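Local coordinates for protein phosphatidylinositide phosphatase SAC2 (Homo sapiens, PDB 4XUU) that removes the 4-phosphate of phosphatidylinositol 4-phosphate in endocytic recycling, the piece here being its hSac2 domain, a pleckstrin-homology-like module of a homodimeric enzyme, at residues Asp22-His27 and Tyr73-Leu78; His44-Val49 and Thr116-Met121; Glu82-Gly87 and Cys134-Leu139. All coordinates share one frame; numbering follows the deposited sequence.

From the N terminus, helix 4-19 gives way to Asp22-His27, the first half of interaction 1, which closes a long loop that includes strands 48-54 and 57-63 when Tyr73-Leu78 comes back to it. Within that loop interaction 2 opens at His44-Val49 and closes only at Thr116-Met121, so interactions 1 and 2 cross. Interaction 3 begins at Glu82-Gly87, after interaction 1 has closed, and ends at Cys134-Leu139; it follows interaction 1 in series and crosses interaction 2. Interactions 1 and 2 each join parts of one sheet, whereas interaction 3 sets helix 129-145 on it. Interactions 1 and 3 meet where His27 packs on Met138, and both border the second subunit.

Interaction 1: residues Asp22-His27 and Tyr73-Leu78; sequences DDEKFH and YQRLSL
Glu24 and Arg75 come from opposite directions and meet in a salt bridge. On Glu24, CB and CG serve as a spacer: with CG anti to the carbonyl carbon (chi1 -70°) and the chain extended beyond it, the carboxylate is carried out toward strand 70-77. CD then lies in the guanidinium plane, off its edge, 3.8 Å from Arg75 NH2. The branches divide the work. OE2 takes both cross-contact bonds, from Arg75 NH2 at 2.8 Å and from Arg75 NE at 3.1 Å. This is a side-on grip in which two nitrogens hold one oxygen. The NE bond uses the syn lone pair of OE2, while NH2 arrives from above the carboxylate plane, and the two flat groups are turned 51° apart. OE1 is accounted for by the hydroxyls of Tyr59 and Ser54, on the strands that lie between these ends in the sheet order. Replacing Glu24 with an alanine would probably leave the Arg75 guanidinium without its anionic mate and the two hydroxyls without their acceptor. Glutamate suits a buried position just before strand 26-34 because both its oxygens find donors, and arginine suits the edge strand 70-77 because its long, extended chain spans the gap. The chemistry implies a buried carboxylate whose charge is probably balanced by Arg75 at OE2, with OE1 satisfied by hydroxyls, tying the approach to the first strand into the far edge of the sheet.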
# COMPACT_ATOMS: atom_id res chain seq x y z
N ASP A 22 32.06 -8.70 -10.77
CA ASP A 22 32.83 -8.75 -9.52
C ASP A 22 32.35 -7.76 -8.46
O ASP A 22 32.19 -8.12 -7.29
CB ASP A 22 34.32 -8.50 -9.80
CG ASP A 22 35.04 -9.74 -10.33
OD1 ASP A 22 34.38 -10.76 -10.61
OD2 ASP A 22 36.28 -9.68 -10.46
N ASP A 23 32.14 -6.51 -8.87
CA ASP A 23 31.83 -5.42 -7.95
C ASP A 23 30.37 -5.35 -7.50
O ASP A 23 30.05 -4.65 -6.54
CB ASP A 23 32.26 -4.08 -8.57
CG ASP A 23 31.70 -3.86 -9.97
OD1 ASP A 23 31.07 -4.77 -10.54
OD2 ASP A 23 31.90 -2.75 -10.51
N GLU A 24 29.49 -6.08 -8.18
CA GLU A 24 28.05 -6.02 -7.89
C GLU A 24 27.58 -7.07 -6.88
O GLU A 24 28.11 -8.18 -6.82
CB GLU A 24 27.23 -6.11 -9.18
CG GLU A 24 27.33 -4.87 -10.06
CD GLU A 24 26.57 -5.01 -11.37
OE1 GLU A 24 25.45 -5.57 -11.37
OE2 GLU A 24 27.08 -4.54 -12.40
N LYS A 25 26.57 -6.71 -6.09
CA LYS A 25 25.90 -7.63 -5.18
C LYS A 25 24.43 -7.81 -5.53
O LYS A 25 23.73 -6.85 -5.86
CB LYS A 25 26.04 -7.17 -3.73
CG LYS A 25 27.29 -7.70 -3.06
CD LYS A 25 27.43 -7.19 -1.64
CE LYS A 25 28.82 -7.49 -1.10
NZ LYS A 25 29.00 -6.99 0.29
N PHE A 26 23.97 -9.05 -5.43
CA PHE A 26 22.59 -9.42 -5.66
C PHE A 26 21.69 -8.88 -4.54
O PHE A 26 22.02 -9.00 -3.36
CB PHE A 26 22.48 -10.94 -5.75
CG PHE A 26 21.09 -11.45 -5.94
CD1 PHE A 26 20.47 -11.39 -7.19
CD2 PHE A 26 20.39 -12.01 -4.87
CE1 PHE A 26 19.18 -11.88 -7.37
CE2 PHE A 26 19.10 -12.51 -5.03
CZ PHE A 26 18.49 -12.44 -6.29
N HIS A 27 20.57 -8.28 -4.93
CA HIS A 27 19.58 -7.78 -3.99
C HIS A 27 18.30 -8.59 -4.08
O HIS A 27 17.69 -8.93 -3.06
CB HIS A 27 19.29 -6.30 -4.27
CG HIS A 27 20.28 -5.36 -3.65
ND1 HIS A 27 20.02 -4.01 -3.50
CD2 HIS A 27 21.51 -5.57 -3.11
CE1 HIS A 27 21.06 -3.43 -2.91
NE2 HIS A 27 21.97 -4.36 -2.66
N TYR A 73 18.54 -10.03 -23.84
CA TYR A 73 19.20 -9.79 -22.55
C TYR A 73 19.72 -8.37 -22.45
O TYR A 73 20.36 -7.87 -23.37
CB TYR A 73 20.33 -10.80 -22.35
CG TYR A 73 21.18 -10.56 -21.12
CD1 TYR A 73 22.28 -9.70 -21.16
CD2 TYR A 73 20.90 -11.21 -19.92
CE1 TYR A 73 23.06 -9.47 -20.04
CE2 TYR A 73 21.68 -10.99 -18.78
CZ TYR A 73 22.76 -10.12 -18.86
OH TYR A 73 23.54 -9.91 -17.75
N GLN A 74 19.45 -7.72 -21.33
CA GLN A 74 19.88 -6.34 -21.11
C GLN A 74 20.36 -6.14 -19.68
O GLN A 74 19.65 -6.45 -18.73
CB GLN A 74 18.72 -5.37 -21.37
CG GLN A 74 18.31 -5.19 -22.83
CD GLN A 74 17.20 -4.17 -23.00
OE1 GLN A 74 16.25 -4.15 -22.23
NE2 GLN A 74 17.33 -3.31 -24.00
N ARG A 75 21.58 -5.62 -19.53
CA ARG A 75 21.99 -5.04 -18.26
C ARG A 75 21.78 -3.55 -18.38
O ARG A 75 22.19 -2.93 -19.36
CB ARG A 75 23.46 -5.33 -17.94
CG ARG A 75 23.90 -4.75 -16.60
CD ARG A 75 25.40 -4.86 -16.41
NE ARG A 75 25.86 -4.15 -15.21
CZ ARG A 75 26.14 -2.85 -15.16
NH1 ARG A 75 26.01 -2.08 -16.24
NH2 ARG A 75 26.54 -2.30 -14.02
N LEU A 76 21.11 -2.99 -17.38
CA LEU A 76 20.75 -1.58 -17.42
C LEU A 76 21.14 -0.94 -16.10
O LEU A 76 20.71 -1.39 -15.03
CB LEU A 76 19.24 -1.43 -17.66
CG LEU A 76 18.70 -1.95 -19.00
CD1 LEU A 76 17.25 -2.42 -18.90
CD2 LEU A 76 18.86 -0.90 -20.10
N SER A 77 21.98 0.08 -16.18
CA SER A 77 22.39 0.83 -15.00
C SER A 77 21.17 1.46 -14.35
O SER A 77 20.23 1.86 -15.05
CB SER A 77 23.40 1.91 -15.39
OG SER A 77 23.80 2.65 -14.24
N LEU A 78 21.18 1.54 -13.03
CA LEU A 78 20.07 2.14 -12.30
C LEU A 78 19.96 3.65 -12.53
O LEU A 78 18.87 4.22 -12.40
CB LEU A 78 20.14 1.80 -10.80
CG LEU A 78 19.71 0.38 -10.39
CD1 LEU A 78 20.14 0.10 -8.96
CD2 LEU A 78 18.22 0.16 -10.55

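Interaction 2: residues His44-Val49 and Thr116-Met121; sequences HRDVDV and TLRAVM
Val49 and Leu117 supply the apolar part of this contact, Asp46 and Arg118 the charged part. In the first pair the touching branch of Leu117 is CD2, whose methyl sits against both methyls of the valine: 3.8 Å from Val49 CG1 and 3.9 Å from Val49 CG2. The side chains cross at about a right angle, and a single leucine methyl faces the fork of the valine. Strand 26-34 runs between the two strands, its Leu32 pairing through the backbone with Val49 and in contact with Leu117; the contact therefore joins two strands that flank 26-34. Branched aliphatic residues fit here, valine being at home in an extended backbone and leucine long enough to bridge to it, and both are buried within the pleckstrin-homology-like fold.

The charged pair is looser. Arg118 NH2 lies 3.9 Å from Asp46 OD2 and 4.0 Å from Asp46 OD1, a long salt bridge. Asp46 OD2 stands well out of the guanidinium plane and no N-H points at it. Carboxylate and guanidinium planes are 84° apart, close to perpendicular. From a CG placed between the backbone N and the carbonyl carbon (chi1 69°), the arginine chain runs extended to NE, which brings NH2 near the exposed aspartate. Arg118 also makes a cation-pi contact with Phe98 and packs on Cys100, whose disulfide to Cys35 links strand 99-107 to the end of strand 26-34, across strand 110-119.

The chemistry thus differs across the contact: shape fit between methyls does the work inside, while at the more exposed end the attraction is one of charge alone, probably weakened by solvent around Asp46 and depending little on exact orientation.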
# COMPACT_ATOMS: atom_id res chain seq x y z
N HIS A 44 -2.39 -16.26 -27.84
CA HIS A 44 -2.43 -16.29 -26.38
C HIS A 44 -1.35 -17.22 -25.81
O HIS A 44 -1.59 -18.41 -25.59
CB HIS A 44 -3.81 -16.72 -25.87
CG HIS A 44 -4.93 -16.42 -26.82
ND1 HIS A 44 -5.52 -15.18 -26.91
CD2 HIS A 44 -5.55 -17.19 -27.74
CE1 HIS A 44 -6.46 -15.20 -27.83
NE2 HIS A 44 -6.50 -16.42 -28.36
N ARG A 45 -0.15 -16.66 -25.61
CA ARG A 45 0.97 -17.39 -25.00
C ARG A 45 1.89 -16.44 -24.24
O ARG A 45 2.34 -15.43 -24.79
CB ARG A 45 1.74 -18.22 -26.05
CG ARG A 45 2.22 -17.43 -27.27
CD ARG A 45 2.49 -18.34 -28.47
NE ARG A 45 1.27 -18.70 -29.18
CZ ARG A 45 1.23 -19.28 -30.38
NH1 ARG A 45 2.36 -19.57 -31.02
NH2 ARG A 45 0.07 -19.56 -30.94
N ASP A 46 2.16 -16.76 -22.98
CA ASP A 46 2.93 -15.90 -22.09
C ASP A 46 4.41 -15.90 -22.41
O ASP A 46 5.03 -16.96 -22.54
CB ASP A 46 2.73 -16.32 -20.63
CG ASP A 46 1.30 -16.17 -20.16
OD1 ASP A 46 0.40 -15.87 -20.98
OD2 ASP A 46 1.06 -16.36 -18.94
N VAL A 47 4.98 -14.70 -22.54
CA VAL A 47 6.43 -14.56 -22.66
C VAL A 47 7.01 -14.39 -21.26
O VAL A 47 6.72 -13.41 -20.58
CB VAL A 47 6.83 -13.38 -23.57
CG1 VAL A 47 8.35 -13.21 -23.61
CG2 VAL A 47 6.28 -13.57 -24.98
N ASP A 48 7.81 -15.36 -20.83
CA ASP A 48 8.49 -15.32 -19.53
C ASP A 48 9.59 -14.27 -19.52
O ASP A 48 10.33 -14.11 -20.49
CB ASP A 48 9.08 -16.68 -19.17
CG ASP A 48 8.03 -17.67 -18.69
OD1 ASP A 48 6.86 -17.27 -18.47
OD2 ASP A 48 8.37 -18.86 -18.53
N VAL A 49 9.70 -13.58 -18.39
CA VAL A 49 10.71 -12.53 -18.19
C VAL A 49 11.39 -12.70 -16.84
O VAL A 49 10.73 -12.93 -15.82
CB VAL A 49 10.09 -11.11 -18.27
CG1 VAL A 49 11.14 -10.06 -17.97
CG2 VAL A 49 9.47 -10.86 -19.65
N THR A 116 7.23 -3.54 -20.08
CA THR A 116 5.93 -3.64 -19.43
C THR A 116 5.70 -5.06 -18.95
O THR A 116 5.54 -5.99 -19.76
CB THR A 116 4.79 -3.17 -20.35
OG1 THR A 116 5.16 -1.92 -20.97
CG2 THR A 116 3.51 -2.96 -19.56
N LEU A 117 5.70 -5.22 -17.63
CA LEU A 117 5.73 -6.54 -17.02
C LEU A 117 4.57 -6.75 -16.06
O LEU A 117 4.02 -5.79 -15.51
CB LEU A 117 7.07 -6.73 -16.29
CG LEU A 117 8.33 -6.37 -17.08
CD1 LEU A 117 9.56 -6.31 -16.19
CD2 LEU A 117 8.55 -7.32 -18.26
N ARG A 118 4.19 -8.01 -15.87
CA ARG A 118 3.19 -8.36 -14.86
C ARG A 118 3.58 -9.65 -14.16
O ARG A 118 4.49 -10.36 -14.59
CB ARG A 118 1.78 -8.46 -15.47
CG ARG A 118 1.56 -9.64 -16.42
CD ARG A 118 0.08 -9.92 -16.56
NE ARG A 118 -0.20 -10.88 -17.63
CZ ARG A 118 -0.54 -12.16 -17.43
NH1 ARG A 118 -0.66 -12.65 -16.20
NH2 ARG A 118 -0.77 -12.94 -18.47
N ALA A 119 2.89 -9.93 -13.06
CA ALA A 119 3.21 -11.09 -12.25
C ALA A 119 2.40 -12.31 -12.68
O ALA A 119 1.23 -12.19 -13.06
CB ALA A 119 2.98 -10.78 -10.78
N VAL A 120 3.03 -13.48 -12.62
CA VAL A 120 2.35 -14.74 -12.89
C VAL A 120 1.48 -15.12 -11.69
O VAL A 120 1.99 -15.37 -10.59
CB VAL A 120 3.35 -15.88 -13.29
CG1 VAL A 120 4.67 -15.79 -12.50
CG2 VAL A 120 2.71 -17.26 -13.15
N MSE A 121 0.17 -15.12 -11.89
CA MSE A 121 -0.78 -15.29 -10.79
C MSE A 121 -1.73 -16.47 -10.96
O MSE A 121 -2.25 -16.72 -12.05
CB MSE A 121 -1.57 -14.00 -10.54
CG MSE A 121 -0.72 -12.84 -10.03
SE MSE A 121 -0.42 -12.81 -8.09
CE MSE A 121 0.46 -14.55 -7.82

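Interaction 3: residues Glu82-Gly87 and Cys134-Leu139; sequences EKIEIG and CIAEML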
# COMPACT_ATOMS: atom_id res chain seq x y z
N GLU A 82 14.39 5.80 -15.35
CA GLU A 82 13.79 7.13 -15.15
C GLU A 82 12.65 7.13 -14.14
O GLU A 82 12.63 7.94 -13.21
CB GLU A 82 13.29 7.71 -16.47
CG GLU A 82 14.32 7.80 -17.59
CD GLU A 82 13.74 8.34 -18.89
OE1 GLU A 82 12.51 8.19 -19.10
OE2 GLU A 82 14.50 8.91 -19.70
N LYS A 83 11.68 6.24 -14.34
CA LYS A 83 10.46 6.20 -13.54
C LYS A 83 9.76 4.86 -13.69
O LYS A 83 10.05 4.09 -14.60
CB LYS A 83 9.51 7.34 -13.95
CG LYS A 83 9.11 7.33 -15.42
CD LYS A 83 8.16 8.46 -15.75
CE LYS A 83 7.69 8.35 -17.19
NZ LYS A 83 6.64 9.35 -17.52
N ILE A 84 8.84 4.58 -12.77
CA ILE A 84 7.99 3.39 -12.84
C ILE A 84 6.52 3.79 -12.84
O ILE A 84 6.09 4.61 -12.02
CB ILE A 84 8.28 2.40 -11.68
CG1 ILE A 84 9.74 1.96 -11.69
CG2 ILE A 84 7.36 1.19 -11.77
CD1 ILE A 84 10.17 1.18 -10.47
N GLU A 85 5.75 3.21 -13.75
CA GLU A 85 4.30 3.42 -13.78
C GLU A 85 3.59 2.11 -13.47
O GLU A 85 3.96 1.06 -13.99
CB GLU A 85 3.86 3.92 -15.15
CG GLU A 85 4.41 5.28 -15.53
CD GLU A 85 3.94 5.72 -16.89
OE1 GLU A 85 3.91 4.88 -17.82
OE2 GLU A 85 3.59 6.91 -17.04
N ILE A 86 2.57 2.18 -12.61
CA ILE A 86 1.77 1.00 -12.27
C ILE A 86 0.27 1.27 -12.45
O ILE A 86 -0.32 2.10 -11.75
CB ILE A 86 2.05 0.47 -10.84
CG1 ILE A 86 3.50 -0.03 -10.73
CG2 ILE A 86 1.08 -0.66 -10.48
CD1 ILE A 86 3.93 -0.41 -9.32
N GLY A 87 -0.34 0.56 -13.39
CA GLY A 87 -1.77 0.70 -13.64
C GLY A 87 -2.35 -0.44 -14.44
O GLY A 87 -1.64 -1.39 -14.77
N CYS A 134 5.57 -3.93 -4.71
CA CYS A 134 6.71 -4.43 -3.94
C CYS A 134 8.01 -4.38 -4.73
O CYS A 134 9.03 -3.90 -4.21
CB CYS A 134 6.44 -5.85 -3.45
SG CYS A 134 5.29 -5.87 -2.07
N ILE A 135 7.97 -4.86 -5.97
CA ILE A 135 9.15 -4.84 -6.84
C ILE A 135 9.62 -3.40 -7.10
O ILE A 135 10.80 -3.09 -6.96
CB ILE A 135 8.90 -5.61 -8.17
CG1 ILE A 135 8.67 -7.10 -7.89
CG2 ILE A 135 10.06 -5.41 -9.14
CD1 ILE A 135 8.07 -7.87 -9.06
N ALA A 136 8.68 -2.52 -7.45
CA ALA A 136 8.95 -1.10 -7.68
C ALA A 136 9.59 -0.45 -6.47
O ALA A 136 10.51 0.36 -6.59
CB ALA A 136 7.68 -0.36 -8.07
N GLU A 137 9.11 -0.82 -5.29
CA GLU A 137 9.66 -0.30 -4.05
C GLU A 137 11.12 -0.70 -3.82
O GLU A 137 11.92 0.13 -3.38
CB GLU A 137 8.76 -0.64 -2.86
CG GLU A 137 7.67 0.42 -2.68
CD GLU A 137 6.53 -0.00 -1.79
OE1 GLU A 137 5.39 0.45 -2.07
OE2 GLU A 137 6.74 -0.76 -0.82
N MSE A 138 11.49 -1.93 -4.16
CA MSE A 138 12.88 -2.34 -4.03
C MSE A 138 13.80 -1.66 -5.05
O MSE A 138 14.93 -1.32 -4.74
CB MSE A 138 13.07 -3.85 -4.04
CG MSE A 138 14.35 -4.24 -3.30
SE MSE A 138 14.87 -6.10 -3.42
CE MSE A 138 13.58 -6.82 -2.14
N LEU A 139 13.30 -1.47 -6.27
CA LEU A 139 14.03 -0.72 -7.27
C LEU A 139 14.23 0.73 -6.83
O LEU A 139 15.25 1.34 -7.14
CB LEU A 139 13.30 -0.76 -8.61
CG LEU A 139 13.30 -2.07 -9.41
CD1 LEU A 139 12.21 -2.02 -10.46
CD2 LEU A 139 14.64 -2.34 -10.07
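Leu139 N donates to Ile135 O at 3.1 Å, within the helix whose Ala136 and Leu139 meet Ile84; Ala136 also meets Ile86. This is the C-terminal helix of a pleckstrin-homology-like fold, 129-145, packed against the sheet. Strand 82-87 and helix 134-139 run nearly antiparallel, with 168° between their directions and their axes 10.0 Å apart at the closest.

The contact is wholly apolar and buried. Ile84 is its centre: CG1 is anti to the carbonyl carbon (chi1 -59°) and the chain continues extended, which carries CD1 up to the helix, into the place between two residues one turn apart. There CD1 is 3.8 Å from Ala136 CB and 3.8 Å from Leu139 CD1; the isoleucine and leucine chains cross at about a right angle. The second branch of Ile84, CG2, also lies near the alanine methyl. Alanine suits its place because a single methyl lets the strand residues come close, and beta-branched isoleucine suits a strand while still extending its CD1 methyl to the helix. Met101, from the neighbouring strand 99-107, packs against Ile84, Ala136 and Leu139 and so completes the layer.

Elsewhere the same helix also meets other subunits: Cys134, its CB turned away from the strand, forms a disulfide with Cys134 of the second subunit, and Met138 packs on Trp30 of that subunit. Back at the strand, Ile86 repeats the isoleucine approach two residues on, its CD1 resting 4.0 Å from Ala136 CB.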